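PDB 3I1A: spectinomycin phosphotransferase from Legionella pneumophila, which probably transfers a phosphate group from a nucleoside triphosphate to the antibiotic spectinomycin, a reaction that confers drug resistance, using a protein-kinase-like fold. Local coordinates for residues His24-Ile29 with Tyr40-Glu45; Ile78-Thr83 with Ile98-Ile103; Asp168-Ala173 with Gln304-Ser309. All coordinates share one frame; numbering follows the deposited sequence.

Contact 1 (His24-Ile29 with Tyr40-Glu45)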
loop_
_atom_site.group_PDB
_atom_site.type_symbol
_atom_site.label_atom_id
_atom_site.label_comp_id
_atom_site.label_asym_id
_atom_site.label_seq_id
_atom_site.Cartn_x
_atom_site.Cartn_y
_atom_site.Cartn_z
ATOM N N HIS A 24 18.149 15.190 -22.181
ATOM C CA HIS A 24 17.999 15.637 -23.557
ATOM C C HIS A 24 16.549 15.570 -23.998
ATOM O O HIS A 24 16.184 16.121 -25.024
ATOM C CB HIS A 24 18.885 14.784 -24.482
ATOM C CG HIS A 24 18.646 13.308 -24.368
ATOM N ND1 HIS A 24 17.463 12.710 -24.750
ATOM C CD2 HIS A 24 19.439 12.308 -23.909
ATOM C CE1 HIS A 24 17.536 11.408 -24.528
ATOM N NE2 HIS A 24 18.726 11.138 -24.019
ATOM N N THR A 25 15.714 14.913 -23.204
ATOM C CA THR A 25 14.307 14.806 -23.546
ATOM C C THR A 25 13.468 14.509 -22.306
ATOM O O THR A 25 13.801 13.629 -21.511
ATOM C CB THR A 25 14.081 13.699 -24.615
ATOM O OG1 THR A 25 12.766 13.825 -25.172
ATOM C CG2 THR A 25 14.244 12.322 -24.003
ATOM N N ALA A 26 12.383 15.260 -22.147
ATOM C CA ALA A 26 11.483 15.095 -21.010
ATOM C C ALA A 26 10.044 15.082 -21.511
ATOM O O ALA A 26 9.665 15.878 -22.363
ATOM C CB ALA A 26 11.679 16.223 -20.009
ATOM N N GLN A 27 9.238 14.184 -20.967
ATOM C CA GLN A 27 7.863 14.064 -21.409
ATOM C C GLN A 27 6.907 13.782 -20.251
ATOM O O GLN A 27 7.201 12.964 -19.377
ATOM C CB GLN A 27 7.791 12.944 -22.453
ATOM C CG GLN A 27 6.434 12.710 -23.059
ATOM C CD GLN A 27 6.468 11.613 -24.105
ATOM O OE1 GLN A 27 7.234 11.684 -25.072
ATOM N NE2 GLN A 27 5.635 10.593 -23.923
ATOM N N PHE A 28 5.767 14.467 -20.244
ATOM C CA PHE A 28 4.773 14.266 -19.190
ATOM C C PHE A 28 4.182 12.875 -19.325
ATOM O O PHE A 28 3.903 12.435 -20.437
ATOM C CB PHE A 28 3.654 15.302 -19.307
ATOM C CG PHE A 28 2.522 15.097 -18.332
ATOM C CD1 PHE A 28 2.761 15.039 -16.962
ATOM C CD2 PHE A 28 1.207 14.982 -18.787
ATOM C CE1 PHE A 28 1.710 14.873 -16.052
ATOM C CE2 PHE A 28 0.148 14.816 -17.886
ATOM C CZ PHE A 28 0.407 14.762 -16.510
ATOM N N ILE A 29 3.999 12.190 -18.197
ATOM C CA ILE A 29 3.429 10.843 -18.174
ATOM C C ILE A 29 1.972 10.945 -17.732
ATOM O O ILE A 29 1.692 11.217 -16.565
ATOM C CB ILE A 29 4.161 9.926 -17.169
ATOM C CG1 ILE A 29 5.634 9.792 -17.549
ATOM C CG2 ILE A 29 3.491 8.557 -17.133
ATOM C CD1 ILE A 29 6.425 8.968 -16.576
ATOM N N TYR A 40 6.848 12.539 -14.815
ATOM C CA TYR A 40 7.502 12.810 -16.082
ATOM C C TYR A 40 8.612 11.813 -16.323
ATOM O O TYR A 40 9.199 11.291 -15.366
ATOM C CB TYR A 40 8.157 14.202 -16.064
ATOM C CG TYR A 40 7.250 15.390 -15.848
ATOM C CD1 TYR A 40 6.815 15.741 -14.572
ATOM C CD2 TYR A 40 6.832 16.169 -16.935
ATOM C CE1 TYR A 40 5.978 16.838 -14.377
ATOM C CE2 TYR A 40 6.001 17.261 -16.757
ATOM C CZ TYR A 40 5.574 17.589 -15.475
ATOM O OH TYR A 40 4.731 18.652 -15.301
ATOM N N GLN A 41 8.905 11.554 -17.598
ATOM C CA GLN A 41 10.022 10.683 -17.955
ATOM C C GLN A 41 11.073 11.622 -18.531
ATOM O O GLN A 41 10.806 12.344 -19.500
ATOM C CB GLN A 41 9.647 9.643 -19.020
ATOM C CG GLN A 41 10.859 8.788 -19.449
ATOM C CD GLN A 41 10.563 7.868 -20.626
ATOM O OE1 GLN A 41 9.638 7.060 -20.576
ATOM N NE2 GLN A 41 11.358 7.986 -21.692
ATOM N N ALA A 42 12.256 11.635 -17.923
ATOM C CA ALA A 42 13.341 12.491 -18.384
ATOM C C ALA A 42 14.550 11.597 -18.651
ATOM O O ALA A 42 15.015 10.888 -17.761
ATOM C CB ALA A 42 13.666 13.543 -17.325
ATOM N N ASP A 43 15.061 11.646 -19.872
ATOM C CA ASP A 43 16.188 10.798 -20.262
ATOM C C ASP A 43 17.522 11.500 -20.465
ATOM O O ASP A 43 17.590 12.556 -21.101
ATOM C CB ASP A 43 15.839 10.064 -21.559
ATOM C CG ASP A 43 14.524 9.333 -21.475
ATOM O OD1 ASP A 43 14.430 8.370 -20.690
ATOM O OD2 ASP A 43 13.584 9.730 -22.190
ATOM N N SER A 44 18.577 10.897 -19.911
ATOM C CA SER A 44 19.937 11.399 -20.066
ATOM C C SER A 44 20.517 10.489 -21.132
ATOM O O SER A 44 20.082 9.338 -21.268
ATOM C CB SER A 44 20.754 11.226 -18.782
ATOM O OG SER A 44 21.151 9.874 -18.597
ATOM N N GLU A 45 21.484 10.985 -21.895
ATOM C CA GLU A 45 22.098 10.166 -22.938
ATOM C C GLU A 45 22.615 8.860 -22.339
ATOM O O GLU A 45 22.863 7.892 -23.055
ATOM C CB GLU A 45 23.249 10.937 -23.605
ATOM C CG GLU A 45 22.786 12.201 -24.318
ATOM C CD GLU A 45 23.907 12.964 -24.996
ATOM O OE1 GLU A 45 24.686 12.341 -25.750
ATOM O OE2 GLU A 45 24.002 14.195 -24.790
#
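Q27 and Q41 face each other as a hydrogen-bonded antiparallel pair, Q27 N giving its hydrogen to Q41 O and Q41 N returning one to Q27 O, both at 2.8 Å. Farther along, D43 N donates to T25 O at 2.9 Å, and H24 N donates to D43 O, one residue before T25. A26 with A42 and F28 with Y40 are the non-hydrogen-bonded pairs between and beyond these bonds. Small alanines suit the close approach of the first pair, where CB of A26 lies 4.3 Å from CB of A42. In the second, CD1 of F28 sits over one face of the Y40 ring toward its rim, 3.9 Å from Y40 CE2, with the ring planes 59° apart.

On the face of the sheet opposite A26, A42, F28 and Y40, the side chains of T25 and D43 lie side by side. The H24 side chain, its CG placed between backbone N and carbonyl carbon (chi1 55°), folds over the backbone of D43, so that D43 O lies 3.3 Å above the centre of the imidazole ring. A second shell fixes D43: Q41 NE2 donates in its own amide plane to the syn lone pair of D43 OD2 (2.9 Å), while S48 OG is hydrogen-bonded to OD1.

The two strands form a beta hairpin at the edge of the five-stranded antiparallel sheet. I29 packs on F50, which contacts ADP and AMP in other structures, so the hairpin borders the nucleotide site. Strand 48-55 flanks strand 38-43 on its other side, and helix 10-19 packs L11 against Y40 and L15 against A42.

Contact 2 (Ile78-Thr83 with Ile98-Ile103); sequences IFPIHT and IAYPFI
Where strand 95-101 of the kinase-like N-terminal sheet runs out toward the nucleotide site, the irregular segment I78-I81 crosses it, the two directions being 109° apart. One direct hydrogen bond joins the backbones: I81 N donates to A99 O over a short 2.6 Å, with the donor tilted 27° from the carbonyl plane. A water that accepts from A99 N also lies within hydrogen-bonding distance of I81 O, 2.8 Å away, so that both backbone groups of A99 are engaged.

P80, which has no N-H to offer, instead supplies a compact apolar ring. Its CB lies over one face of the Y100 ring, and its CG comes within 3.5 Å of Y100 CE2; the two side chains lie alongside each other, pointing the same way. Although the CB of Y100 leads away from the loop, CG stands anti to the carbonyl carbon (chi1 -63°) and brings the ring back across the proline. I78 O meets that ring near its plane, 3.5 Å from CE2, and a second water donates to I78 O at 2.7 Å while accepting weakly from Y100 OH. I81 reaches P101 with its longer branch, CD1 packing 3.7 Å from P101 CD. I98, two residues before Y100, also meets the proline, its CG2 3.9 Å from CG of P80.

Helix 61-71 covers the loop through I66, which touches F79 and P80. P101 and I103 bind ADP and AMP in other crystals of this enzyme. Residues 101-103 therefore probably correspond to the start of the hinge between the lobes, which in protein kinases and aminoglycoside phosphotransferases holds the adenine; the contact ties the loop to the strand leading into it.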
loop_
_atom_site.group_PDB
_atom_site.type_symbol
_atom_site.label_atom_id
_atom_site.label_comp_id
_atom_site.label_asym_id
_atom_site.label_seq_id
_atom_site.Cartn_x
_atom_site.Cartn_y
_atom_site.Cartn_z
ATOM N N ILE A 78 13.687 1.665 -3.364
ATOM C CA ILE A 78 14.123 2.359 -4.565
ATOM C C ILE A 78 14.149 3.797 -4.081
ATOM O O ILE A 78 13.111 4.456 -4.024
ATOM C CB ILE A 78 13.145 2.212 -5.726
ATOM C CG1 ILE A 78 13.103 0.743 -6.166
ATOM C CG2 ILE A 78 13.604 3.105 -6.905
ATOM C CD1 ILE A 78 11.981 0.430 -7.135
ATOM N N PHE A 79 15.337 4.263 -3.695
ATOM C CA PHE A 79 15.509 5.621 -3.177
ATOM C C PHE A 79 15.604 6.672 -4.264
ATOM O O PHE A 79 16.026 6.391 -5.391
ATOM C CB PHE A 79 16.793 5.754 -2.353
ATOM C CG PHE A 79 16.816 4.916 -1.110
ATOM C CD1 PHE A 79 17.545 3.719 -1.063
ATOM C CD2 PHE A 79 16.118 5.326 0.015
ATOM C CE1 PHE A 79 17.577 2.940 0.105
ATOM C CE2 PHE A 79 16.138 4.557 1.181
ATOM C CZ PHE A 79 16.876 3.357 1.222
ATOM N N PRO A 80 15.209 7.910 -3.929
ATOM C CA PRO A 80 15.276 9.007 -4.890
ATOM C C PRO A 80 16.738 9.258 -5.204
ATOM O O PRO A 80 17.621 8.892 -4.413
ATOM C CB PRO A 80 14.723 10.203 -4.115
ATOM C CG PRO A 80 13.757 9.601 -3.169
ATOM C CD PRO A 80 14.443 8.293 -2.727
ATOM N N ILE A 81 16.982 9.872 -6.355
ATOM C CA ILE A 81 18.335 10.262 -6.735
ATOM C C ILE A 81 18.640 11.461 -5.816
ATOM O O ILE A 81 17.771 12.305 -5.594
ATOM C CB ILE A 81 18.374 10.739 -8.215
ATOM C CG1 ILE A 81 18.015 9.590 -9.162
ATOM C CG2 ILE A 81 19.757 11.311 -8.555
ATOM C CD1 ILE A 81 18.913 8.383 -9.029
ATOM N N HIS A 82 19.850 11.538 -5.265
ATOM C CA HIS A 82 20.214 12.646 -4.391
ATOM C C HIS A 82 20.416 13.938 -5.163
ATOM O O HIS A 82 20.941 13.913 -6.287
ATOM C CB HIS A 82 21.548 12.373 -3.692
ATOM C CG HIS A 82 21.500 11.297 -2.661
ATOM N ND1 HIS A 82 20.618 10.244 -2.716
ATOM C CD2 HIS A 82 22.291 11.071 -1.586
ATOM C CE1 HIS A 82 20.864 9.411 -1.722
ATOM N NE2 HIS A 82 21.876 9.890 -1.021
ATOM N N THR A 83 20.033 15.066 -4.563
ATOM C CA THR A 83 20.266 16.363 -5.192
ATOM C C THR A 83 21.750 16.632 -4.961
ATOM O O THR A 83 22.397 15.872 -4.248
ATOM C CB THR A 83 19.485 17.488 -4.527
ATOM O OG1 THR A 83 20.025 17.740 -3.217
ATOM C CG2 THR A 83 18.006 17.113 -4.429
ATOM N N ILE A 98 11.024 15.300 -7.013
ATOM C CA ILE A 98 11.567 14.049 -6.446
ATOM C C ILE A 98 12.009 13.289 -7.661
ATOM O O ILE A 98 11.182 12.946 -8.516
ATOM C CB ILE A 98 10.516 13.148 -5.753
ATOM C CG1 ILE A 98 9.625 13.952 -4.804
ATOM C CG2 ILE A 98 11.252 12.078 -4.947
ATOM C CD1 ILE A 98 10.268 14.305 -3.526
ATOM N N ALA A 99 13.305 13.011 -7.762
ATOM C CA ALA A 99 13.806 12.303 -8.932
ATOM C C ALA A 99 14.213 10.864 -8.610
ATOM O O ALA A 99 14.825 10.603 -7.574
ATOM C CB ALA A 99 14.990 13.069 -9.511
ATOM N N TYR A 100 13.828 9.946 -9.498
ATOM C CA TYR A 100 14.154 8.523 -9.375
ATOM C C TYR A 100 14.670 7.943 -10.671
ATOM O O TYR A 100 14.380 8.443 -11.770
ATOM C CB TYR A 100 12.927 7.666 -9.021
ATOM C CG TYR A 100 12.273 7.948 -7.707
ATOM C CD1 TYR A 100 11.231 8.862 -7.613
ATOM C CD2 TYR A 100 12.670 7.270 -6.551
ATOM C CE1 TYR A 100 10.583 9.097 -6.399
ATOM C CE2 TYR A 100 12.040 7.496 -5.330
ATOM C CZ TYR A 100 10.998 8.406 -5.260
ATOM O OH TYR A 100 10.350 8.625 -4.062
ATOM N N PRO A 101 15.448 6.859 -10.567
ATOM C CA PRO A 101 15.938 6.253 -11.801
ATOM C C PRO A 101 14.664 5.597 -12.376
ATOM O O PRO A 101 13.822 5.128 -11.608
ATOM C CB PRO A 101 16.966 5.237 -11.293
ATOM C CG PRO A 101 16.427 4.853 -9.939
ATOM C CD PRO A 101 16.009 6.193 -9.379
ATOM N N PHE A 102 14.498 5.606 -13.697
ATOM C CA PHE A 102 13.313 5.006 -14.323
ATOM C C PHE A 102 13.545 3.499 -14.439
ATOM O O PHE A 102 14.171 3.021 -15.385
ATOM C CB PHE A 102 13.079 5.614 -15.713
ATOM C CG PHE A 102 11.662 5.487 -16.203
ATOM C CD1 PHE A 102 11.308 5.938 -17.471
ATOM C CD2 PHE A 102 10.679 4.915 -15.400
ATOM C CE1 PHE A 102 9.992 5.819 -17.935
ATOM C CE2 PHE A 102 9.359 4.792 -15.856
ATOM C CZ PHE A 102 9.019 5.245 -17.127
ATOM N N ILE A 103 13.031 2.756 -13.463
ATOM C CA ILE A 103 13.216 1.306 -13.409
ATOM C C ILE A 103 11.964 0.465 -13.629
ATOM O O ILE A 103 10.858 0.850 -13.238
ATOM C CB ILE A 103 13.822 0.893 -12.043
ATOM C CG1 ILE A 103 15.223 1.491 -11.889
ATOM C CG2 ILE A 103 13.863 -0.627 -11.915
ATOM C CD1 ILE A 103 16.215 1.047 -12.954
HETATM O O HOH W 1 11.565 5.969 -2.445
HETATM O O HOH W 2 15.189 13.401 -5.687
#

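Contact 3 (Asp168-Ala173 with Gln304-Ser309)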
loop_
_atom_site.group_PDB
_atom_site.type_symbol
_atom_site.label_atom_id
_atom_site.label_comp_id
_atom_site.label_asym_id
_atom_site.label_seq_id
_atom_site.Cartn_x
_atom_site.Cartn_y
_atom_site.Cartn_z
ATOM N N ASP A 168 -29.495 -0.079 -11.246
ATOM C CA ASP A 168 -29.042 -0.430 -12.592
ATOM C C ASP A 168 -28.481 -1.858 -12.554
ATOM O O ASP A 168 -28.504 -2.507 -11.515
ATOM C CB ASP A 168 -28.028 0.594 -13.162
ATOM C CG ASP A 168 -26.638 0.550 -12.525
ATOM O OD1 ASP A 168 -26.415 -0.145 -11.508
ATOM O OD2 ASP A 168 -25.735 1.251 -13.074
ATOM N N LYS A 169 -28.014 -2.353 -13.696
ATOM C CA LYS A 169 -27.495 -3.712 -13.801
ATOM C C LYS A 169 -26.419 -4.059 -12.789
ATOM O O LYS A 169 -26.476 -5.108 -12.134
ATOM C CB LYS A 169 -26.933 -3.940 -15.219
ATOM C CG LYS A 169 -26.589 -5.411 -15.544
ATOM C CD LYS A 169 -25.953 -5.493 -16.952
ATOM C CE LYS A 169 -25.602 -6.909 -17.386
ATOM N NZ LYS A 169 -24.751 -6.852 -18.615
ATOM N N LEU A 170 -25.420 -3.192 -12.675
ATOM C CA LEU A 170 -24.332 -3.476 -11.750
ATOM C C LEU A 170 -24.778 -3.452 -10.293
ATOM O O LEU A 170 -24.399 -4.315 -9.515
ATOM C CB LEU A 170 -23.202 -2.498 -11.987
ATOM C CG LEU A 170 -22.408 -2.900 -13.229
ATOM C CD1 LEU A 170 -21.304 -1.854 -13.476
ATOM C CD2 LEU A 170 -21.797 -4.285 -13.021
ATOM N N THR A 171 -25.607 -2.480 -9.933
ATOM C CA THR A 171 -26.095 -2.408 -8.556
ATOM C C THR A 171 -26.916 -3.641 -8.199
ATOM O O THR A 171 -26.774 -4.198 -7.114
ATOM C CB THR A 171 -26.962 -1.164 -8.336
ATOM O OG1 THR A 171 -26.141 -0.003 -8.477
ATOM C CG2 THR A 171 -27.574 -1.182 -6.936
ATOM N N ALA A 172 -27.771 -4.081 -9.117
ATOM C CA ALA A 172 -28.586 -5.269 -8.856
ATOM C C ALA A 172 -27.732 -6.533 -8.732
ATOM O O ALA A 172 -28.002 -7.414 -7.899
ATOM C CB ALA A 172 -29.644 -5.461 -9.975
ATOM N N ALA A 173 -26.703 -6.648 -9.568
ATOM C CA ALA A 173 -25.826 -7.818 -9.527
ATOM C C ALA A 173 -25.055 -7.839 -8.198
ATOM O O ALA A 173 -24.869 -8.899 -7.578
ATOM C CB ALA A 173 -24.851 -7.786 -10.718
ATOM N N GLN A 304 -17.557 0.911 -16.539
ATOM C CA GLN A 304 -16.420 0.039 -16.795
ATOM C C GLN A 304 -15.615 -0.048 -15.494
ATOM O O GLN A 304 -15.139 -1.112 -15.104
ATOM C CB GLN A 304 -15.587 0.627 -17.938
ATOM C CG GLN A 304 -16.342 0.643 -19.283
ATOM C CD GLN A 304 -17.608 1.516 -19.281
ATOM O OE1 GLN A 304 -17.563 2.714 -18.966
ATOM N NE2 GLN A 304 -18.741 0.918 -19.644
ATOM N N SER A 305 -15.483 1.089 -14.820
ATOM C CA SER A 305 -14.750 1.166 -13.561
ATOM C C SER A 305 -15.496 0.448 -12.435
ATOM O O SER A 305 -14.883 -0.196 -11.582
ATOM C CB SER A 305 -14.519 2.628 -13.187
ATOM O OG SER A 305 -13.655 3.246 -14.129
ATOM N N ARG A 306 -16.818 0.575 -12.428
ATOM C CA ARG A 306 -17.629 -0.100 -11.426
ATOM C C ARG A 306 -17.560 -1.610 -11.632
ATOM O O ARG A 306 -17.565 -2.353 -10.672
ATOM C CB ARG A 306 -19.077 0.378 -11.484
ATOM C CG ARG A 306 -19.255 1.754 -10.869
ATOM C CD ARG A 306 -20.653 2.299 -11.121
ATOM N NE ARG A 306 -21.690 1.596 -10.360
ATOM C CZ ARG A 306 -22.902 1.305 -10.826
ATOM N NH1 ARG A 306 -23.249 1.642 -12.065
ATOM N NH2 ARG A 306 -23.781 0.690 -10.043
ATOM N N LEU A 307 -17.518 -2.074 -12.884
ATOM C CA LEU A 307 -17.408 -3.525 -13.105
ATOM C C LEU A 307 -16.062 -4.008 -12.551
ATOM O O LEU A 307 -15.962 -5.113 -12.029
ATOM C CB LEU A 307 -17.503 -3.879 -14.604
ATOM C CG LEU A 307 -17.338 -5.358 -15.026
ATOM C CD1 LEU A 307 -18.330 -6.321 -14.330
ATOM C CD2 LEU A 307 -17.574 -5.418 -16.539
ATOM N N GLU A 308 -15.007 -3.210 -12.677
ATOM C CA GLU A 308 -13.720 -3.668 -12.127
ATOM C C GLU A 308 -13.825 -3.813 -10.613
ATOM O O GLU A 308 -13.312 -4.783 -10.037
ATOM C CB GLU A 308 -12.587 -2.697 -12.474
ATOM C CG GLU A 308 -12.327 -2.589 -13.974
ATOM C CD GLU A 308 -11.139 -1.701 -14.321
ATOM O OE1 GLU A 308 -11.028 -0.581 -13.770
ATOM O OE2 GLU A 308 -10.325 -2.125 -15.171
ATOM N N SER A 309 -14.486 -2.852 -9.971
ATOM C CA SER A 309 -14.680 -2.910 -8.514
ATOM C C SER A 309 -15.459 -4.185 -8.159
ATOM O O SER A 309 -15.130 -4.856 -7.192
ATOM C CB SER A 309 -15.474 -1.708 -8.024
ATOM O OG SER A 309 -14.759 -0.506 -8.233
#
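The charged part of this contact is a salt bridge between D168 and R306, which approach from opposite directions with carboxylate and guanidinium planes nearly coplanar, 17° apart. R306 grips end-on with two nitrogens: NH1 donates to the syn lone pair of D168 OD2 at 2.7 Å, and NH2 to OD1 at 3.1 Å. Arginine suits the place because its flat group can match both carboxylate oxygens at once, and a bend at chi3 (71°) turns it to meet them. Further polar bonds hold the arginine in place: D295 O accepts from NE, L296 O from NH2 and N303 OD1 from NH1.

Helix capping uses the same aspartate. D168 occupies the N-cap of helix 169-180, and its OD1 also accepts from T171 N at 2.9 Å. Thus OD1 serves two donors, and the helix start together with the arginine would probably favour the charged carboxylate. T171 OG1 is itself hydrogen-bonded to L296 O.

Apolar packing comes from L170. Its CB covers one face of the guanidinium group, 3.6 Å above the plane and toward its rim, while CD1 lies 3.7 Å from R306 CB. The other methyl, CD2, approaches CD1 of L307 at 4.2 Å. The forked end of leucine suits the place, one methyl lying on the aliphatic base of R306 and the other on L307.

The axes of the two helical segments run nearly parallel, 13° apart, and come within 10.6 Å at their closest. Helix 274-297 takes part as well, its C-terminal end supplying the carbonyls that hold R306 and letting L296 touch L170.

How the contacts relate
Contacts 1 and 2 belong to the same five-stranded antiparallel sheet, their centres 13 Å apart; they meet where the side chain of Q41 packs against F102. Contact 1 pairs the two strands at one edge, whereas contact 2 fastens a loop to strand 95-101, on the far side of strand 48-55. Contact 3 lies in the helical part, its centre 38 Å from that of contact 1 and 39 Å from that of contact 2. Along the chain the three follow in series. Contacts 1 and 2 thus lie in the lobe that carries the nucleotide-contacting residues F50, K52, P101 and I103, while contact 3 joins helices away from the known sites.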